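Local coordinates for protein DUF199/WhiA (PDB 3HYI), which is probably involved in cell division and chromosome segregation, and probably binds DNA through its C-terminal helix-turn-helix domain, joined to a degenerate LAGLIDADG homing endonuclease domain, at residues I29-G34 against L63-Y68; E103-V108 against V112-G117. All blocks are in the same frame, centred on the assembly; numbering follows the deposited sequence.

Contact 1: I29-G34 against L63-Y68; sequences ISELLG and LNLMKY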
loop_
_atom_site.group_PDB
_atom_site.type_symbol
_atom_site.label_atom_id
_atom_site.label_comp_id
_atom_site.label_asym_id
_atom_site.label_seq_id
_atom_site.Cartn_x
_atom_site.Cartn_y
_atom_site.Cartn_z
ATOM N N ILE A 29 -7.746 -28.288 15.701
ATOM C CA ILE A 29 -8.036 -29.107 14.519
ATOM C C ILE A 29 -8.506 -28.232 13.355
ATOM O O ILE A 29 -8.189 -28.513 12.198
ATOM C CB ILE A 29 -9.081 -30.201 14.826
ATOM C CG1 ILE A 29 -8.462 -31.292 15.710
ATOM C CG2 ILE A 29 -9.608 -30.829 13.548
ATOM C CD1 ILE A 29 -9.479 -32.216 16.342
ATOM N N SER A 30 -9.251 -27.171 13.666
ATOM C CA SER A 30 -9.697 -26.218 12.652
ATOM C C SER A 30 -8.505 -25.519 12.000
ATOM O O SER A 30 -8.459 -25.373 10.775
ATOM C CB SER A 30 -10.654 -25.186 13.257
ATOM O OG SER A 30 -11.186 -24.330 12.261
ATOM N N GLU A 31 -7.538 -25.096 12.810
ATOM C CA GLU A 31 -6.317 -24.486 12.270
ATOM C C GLU A 31 -5.486 -25.484 11.466
ATOM O O GLU A 31 -4.913 -25.124 10.438
ATOM C CB GLU A 31 -5.459 -23.871 13.376
ATOM C CG GLU A 31 -4.186 -23.214 12.847
ATOM C CD GLU A 31 -3.382 -22.518 13.915
ATOM O OE1 GLU A 31 -2.241 -22.117 13.614
ATOM O OE2 GLU A 31 -3.878 -22.377 15.052
ATOM N N LEU A 32 -5.415 -26.727 11.939
ATOM C CA LEU A 32 -4.728 -27.795 11.211
ATOM C C LEU A 32 -5.386 -28.033 9.853
ATOM O O LEU A 32 -4.698 -28.203 8.850
ATOM C CB LEU A 32 -4.724 -29.090 12.027
ATOM C CG LEU A 32 -3.962 -30.277 11.425
ATOM C CD1 LEU A 32 -2.471 -29.968 11.301
ATOM C CD2 LEU A 32 -4.188 -31.536 12.255
ATOM N N LEU A 33 -6.717 -28.029 9.827
ATOM C CA LEU A 33 -7.468 -28.174 8.579
ATOM C C LEU A 33 -7.094 -27.072 7.590
ATOM O O LEU A 33 -7.018 -27.319 6.387
ATOM C CB LEU A 33 -8.978 -28.155 8.846
ATOM C CG LEU A 33 -9.874 -28.500 7.652
ATOM C CD1 LEU A 33 -9.736 -29.976 7.285
ATOM C CD2 LEU A 33 -11.326 -28.146 7.948
ATOM N N GLY A 34 -6.858 -25.865 8.106
ATOM C CA GLY A 34 -6.357 -24.753 7.302
ATOM C C GLY A 34 -5.031 -25.082 6.639
ATOM O O GLY A 34 -4.849 -24.834 5.449
ATOM N N LEU A 63 4.108 -27.947 13.937
ATOM C CA LEU A 63 4.672 -28.847 14.939
ATOM C C LEU A 63 4.020 -28.640 16.302
ATOM O O LEU A 63 3.762 -29.608 17.021
ATOM C CB LEU A 63 6.193 -28.676 15.050
ATOM C CG LEU A 63 7.043 -29.133 13.860
ATOM C CD1 LEU A 63 8.530 -28.991 14.194
ATOM C CD2 LEU A 63 6.725 -30.561 13.442
ATOM N N ASN A 64 3.747 -27.385 16.652
ATOM C CA ASN A 64 3.079 -27.080 17.919
ATOM C C ASN A 64 1.633 -27.588 17.972
ATOM O O ASN A 64 1.158 -28.005 19.031
ATOM C CB ASN A 64 3.117 -25.578 18.205
ATOM C CG ASN A 64 4.528 -25.062 18.482
ATOM O OD1 ASN A 64 5.455 -25.833 18.730
ATOM N ND2 ASN A 64 4.685 -23.741 18.449
ATOM N N LEU A 65 0.938 -27.548 16.837
ATOM C CA LEU A 65 -0.425 -28.085 16.742
ATOM C C LEU A 65 -0.439 -29.599 16.925
ATOM O O LEU A 65 -1.266 -30.136 17.663
ATOM C CB LEU A 65 -1.058 -27.724 15.391
ATOM C CG LEU A 65 -1.892 -26.439 15.286
ATOM C CD1 LEU A 65 -1.558 -25.446 16.370
ATOM C CD2 LEU A 65 -1.695 -25.809 13.912
ATOM N N MET A 66 0.480 -30.277 16.244
ATOM C CA MET A 66 0.616 -31.733 16.357
ATOM C C MET A 66 1.017 -32.172 17.766
ATOM O O MET A 66 0.628 -33.249 18.222
ATOM C CB MET A 66 1.636 -32.253 15.339
ATOM C CG MET A 66 1.178 -32.141 13.892
ATOM S SD MET A 66 -0.356 -33.029 13.549
ATOM C CE MET A 66 0.257 -34.701 13.356
ATOM N N LYS A 67 1.796 -31.332 18.441
ATOM C CA LYS A 67 2.191 -31.562 19.830
ATOM C C LYS A 67 0.995 -31.404 20.771
ATOM O O LYS A 67 0.825 -32.196 21.698
ATOM C CB LYS A 67 3.301 -30.584 20.213
ATOM C CG LYS A 67 3.715 -30.587 21.677
ATOM C CD LYS A 67 4.748 -29.493 21.921
ATOM C CE LYS A 67 4.893 -29.156 23.394
ATOM N NZ LYS A 67 5.747 -30.142 24.104
ATOM N N TYR A 68 0.182 -30.376 20.533
ATOM C CA TYR A 68 -1.047 -30.172 21.297
ATOM C C TYR A 68 -1.944 -31.409 21.219
ATOM O O TYR A 68 -2.525 -31.820 22.224
ATOM C CB TYR A 68 -1.807 -28.934 20.797
ATOM C CG TYR A 68 -3.107 -28.671 21.540
ATOM C CD1 TYR A 68 -4.253 -29.417 21.265
ATOM C CD2 TYR A 68 -3.191 -27.680 22.516
ATOM C CE1 TYR A 68 -5.438 -29.192 21.944
ATOM C CE2 TYR A 68 -4.384 -27.445 23.199
ATOM C CZ TYR A 68 -5.501 -28.206 22.905
ATOM O OH TYR A 68 -6.684 -27.985 23.568
#
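Leu32 and Leu65 mark the nearest backbone approach of helices 25-39 and 56-68, their CA atoms 7.0 Å apart where the short axes pass at 10.2 Å and run roughly antiparallel, at 141° between N-to-C directions. Leu65 is the main apolar element of the joint. Its CD2 methyl lies against the carboxylate end of Glu31, 3.7 Å from Glu31 CD, and meets CG and OE1 of the same side chain as well; CD1 faces OE2 a little farther off. The two side chains cross at about a right angle, so the leucine fork presses across the stem of the glutamate. CD2 of Leu65 also reaches the backbone of the facing helix, 4.3 Å from Leu32 N. Glu31 reaches out across this leucine because CG stands anti to the backbone N (chi1 -179°) and the chain beyond stays straight. Its buried carboxylate is answered by charge from two directions: OE1 forms a salt bridge with Arg61, one turn before Leu65 on helix 56-68, and OE2 one with Arg116 of helix 108-122. Two positive partners would be expected to favour the ionised form of Glu31 and to limit its rotation. Both helices belong to the N-terminal LAGLIDADG-like domain. Helix 25-39 probably corresponds to the LAGLIDADG helix of homing endonucleases; in sequence, helix 56-68 connects strands 40-43 and 48-53 to strands 73-79 and 88-94 of the same antiparallel sheet. On the flank away from Glu31, Leu32 CD2 touches Met66 SD at 4.3 Å. This is a looser, purely apolar meeting, and Met66 also packs on Val73 of the following strand. Val28 and Phe35, one turn before and after the 31-32 pair on helix 25-39, enclose Leu65 further, and Phe22 from the preceding loop touches it too.

Contact 2: E103-V108 against V112-G117; sequences EPFFDV and VSFLRG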
loop_
_atom_site.group_PDB
_atom_site.type_symbol
_atom_site.label_atom_id
_atom_site.label_comp_id
_atom_site.label_asym_id
_atom_site.label_seq_id
_atom_site.Cartn_x
_atom_site.Cartn_y
_atom_site.Cartn_z
ATOM N N GLU A 103 -16.090 -28.686 11.138
ATOM C CA GLU A 103 -16.683 -27.744 10.186
ATOM C C GLU A 103 -16.176 -26.338 10.531
ATOM O O GLU A 103 -16.708 -25.690 11.433
ATOM C CB GLU A 103 -18.215 -27.811 10.232
ATOM C CG GLU A 103 -18.807 -28.834 9.265
ATOM C CD GLU A 103 -20.245 -29.206 9.587
ATOM O OE1 GLU A 103 -20.519 -29.587 10.746
ATOM O OE2 GLU A 103 -21.101 -29.135 8.677
ATOM N N PRO A 104 -15.147 -25.863 9.804
ATOM C CA PRO A 104 -14.370 -24.698 10.233
ATOM C C PRO A 104 -15.091 -23.356 10.110
ATOM O O PRO A 104 -14.691 -22.397 10.761
ATOM C CB PRO A 104 -13.158 -24.730 9.297
ATOM C CG PRO A 104 -13.668 -25.361 8.063
ATOM C CD PRO A 104 -14.678 -26.380 8.505
ATOM N N PHE A 105 -16.137 -23.293 9.291
ATOM C CA PHE A 105 -16.845 -22.037 9.034
ATOM C C PHE A 105 -17.968 -21.778 10.019
ATOM O O PHE A 105 -18.416 -20.648 10.152
ATOM C CB PHE A 105 -17.420 -22.029 7.618
ATOM C CG PHE A 105 -16.401 -22.298 6.559
ATOM C CD1 PHE A 105 -15.514 -21.306 6.171
ATOM C CD2 PHE A 105 -16.310 -23.548 5.968
ATOM C CE1 PHE A 105 -14.561 -21.551 5.201
ATOM C CE2 PHE A 105 -15.359 -23.802 4.996
ATOM C CZ PHE A 105 -14.482 -22.801 4.610
ATOM N N PHE A 106 -18.389 -22.815 10.737
ATOM C CA PHE A 106 -19.637 -22.786 11.505
ATOM C C PHE A 106 -19.685 -21.799 12.661
ATOM O O PHE A 106 -20.713 -21.641 13.311
ATOM C CB PHE A 106 -19.904 -24.174 12.083
ATOM C CG PHE A 106 -21.308 -24.600 11.936
ATOM C CD1 PHE A 106 -21.741 -25.131 10.736
ATOM C CD2 PHE A 106 -22.214 -24.442 12.970
ATOM C CE1 PHE A 106 -23.048 -25.516 10.569
ATOM C CE2 PHE A 106 -23.525 -24.827 12.812
ATOM C CZ PHE A 106 -23.944 -25.366 11.609
ATOM N N ASP A 107 -18.574 -21.130 12.903
ATOM C CA ASP A 107 -18.297 -20.574 14.198
ATOM C C ASP A 107 -17.169 -19.587 13.985
ATOM O O ASP A 107 -16.242 -19.880 13.235
ATOM C CB ASP A 107 -17.838 -21.731 15.082
ATOM C CG ASP A 107 -17.767 -21.370 16.525
ATOM O OD1 ASP A 107 -18.840 -21.266 17.139
ATOM O OD2 ASP A 107 -16.644 -21.212 17.048
ATOM N N VAL A 108 -17.250 -18.416 14.611
ATOM C CA VAL A 108 -16.215 -17.394 14.420
ATOM C C VAL A 108 -14.883 -17.799 15.058
ATOM O O VAL A 108 -13.819 -17.469 14.539
ATOM C CB VAL A 108 -16.653 -15.988 14.921
ATOM C CG1 VAL A 108 -17.064 -16.021 16.381
ATOM C CG2 VAL A 108 -15.532 -14.976 14.705
ATOM N N VAL A 112 -11.661 -18.326 12.687
ATOM C CA VAL A 112 -10.438 -17.549 12.897
ATOM C C VAL A 112 -9.203 -18.447 12.923
ATOM O O VAL A 112 -8.164 -18.097 12.373
ATOM C CB VAL A 112 -10.513 -16.720 14.192
ATOM C CG1 VAL A 112 -9.145 -16.183 14.574
ATOM C CG2 VAL A 112 -11.496 -15.582 14.015
ATOM N N SER A 113 -9.334 -19.608 13.557
ATOM C CA SER A 113 -8.257 -20.589 13.609
ATOM C C SER A 113 -7.973 -21.188 12.232
ATOM O O SER A 113 -6.816 -21.394 11.871
ATOM C CB SER A 113 -8.606 -21.699 14.601
ATOM O OG SER A 113 -8.661 -21.189 15.922
ATOM N N PHE A 114 -9.033 -21.461 11.474
ATOM C CA PHE A 114 -8.919 -21.930 10.092
ATOM C C PHE A 114 -8.196 -20.897 9.229
ATOM O O PHE A 114 -7.316 -21.248 8.443
ATOM C CB PHE A 114 -10.313 -22.224 9.528
ATOM C CG PHE A 114 -10.315 -22.767 8.122
ATOM C CD1 PHE A 114 -9.825 -24.039 7.850
ATOM C CD2 PHE A 114 -10.840 -22.018 7.076
ATOM C CE1 PHE A 114 -9.841 -24.548 6.555
ATOM C CE2 PHE A 114 -10.860 -22.520 5.782
ATOM C CZ PHE A 114 -10.358 -23.790 5.523
ATOM N N LEU A 115 -8.569 -19.628 9.387
ATOM C CA LEU A 115 -7.910 -18.527 8.677
ATOM C C LEU A 115 -6.423 -18.436 9.004
ATOM O O LEU A 115 -5.603 -18.212 8.111
ATOM C CB LEU A 115 -8.568 -17.181 9.009
ATOM C CG LEU A 115 -9.850 -16.811 8.269
ATOM C CD1 LEU A 115 -10.342 -15.467 8.780
ATOM C CD2 LEU A 115 -9.630 -16.770 6.761
ATOM N N ARG A 116 -6.086 -18.588 10.283
ATOM C CA ARG A 116 -4.694 -18.559 10.723
ATOM C C ARG A 116 -3.887 -19.669 10.046
ATOM O O ARG A 116 -2.776 -19.436 9.578
ATOM C CB ARG A 116 -4.604 -18.680 12.247
ATOM C CG ARG A 116 -3.186 -18.566 12.791
ATOM C CD ARG A 116 -3.162 -18.232 14.276
ATOM N NE ARG A 116 -3.941 -19.184 15.062
ATOM C CZ ARG A 116 -5.103 -18.936 15.666
ATOM N NH1 ARG A 116 -5.675 -17.737 15.627
ATOM N NH2 ARG A 116 -5.700 -19.914 16.331
ATOM N N GLY A 117 -4.458 -20.871 9.994
ATOM C CA GLY A 117 -3.838 -21.995 9.300
ATOM C C GLY A 117 -3.662 -21.747 7.812
ATOM O O GLY A 117 -2.594 -22.011 7.259
#
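Pro104 lies over one face of the Phe114 ring, its CB 4.0 Å from the ring centroid and 29° off the normal, a CH-pi contact. The closest atoms are Pro104 CB and Phe114 CG, 3.6 Å apart, while Pro104 CG sits above the ring centre. Phe114 has CG anti to its backbone N (chi1 -178°), which turns the ring off helix 108-122 toward the loop, beside the proline. Phe105 adds an oblique aromatic pair, its CZ 3.8 Å from Phe114 CE2 and the ring planes inclined at 70°. At the start of the helix, Val112 N donates to Val108 O over 3.0 Å, a first-turn bond. Val108 and Val112 also lie side by side, pointing the same way, their CG2 methyls 4.1 Å apart. Asp107, the N-cap, holds this turn by accepting from Leu110 N through OD2. An alanine in place of Phe114 would probably leave Pro104 without the ring face it covers and Phe105 without one of its apolar neighbours. With a backbone pair as the only hydrogen bond across the two segments, the loop is held on the helix mainly by apolar and ring contacts, with the Asp107 cap as the polar addition at the helix start.

Overall arrangement
Contact 1 closes before contact 2 opens along the chain, yet their centres lie only 12 Å apart. Helices 25-39 and 108-122 join them: Glu31 CB packs 3.2 Å from Ser113 O, and Gly34 N lies 3.5 Å from Phe114 CD1. These two helices probably correspond to the LAGLIDADG helices of the two halves, each preceding a four-stranded antiparallel sheet of the same strand order, 1-2-4-3. Contact 1 ties the first of them to helix 56-68 inside the N-terminal half; contact 2 settles the connecting loop onto the second. Together they flank the close helix pairing expected of the LAGLIDADG fold, consistent with a homing endonuclease scaffold kept in WhiA.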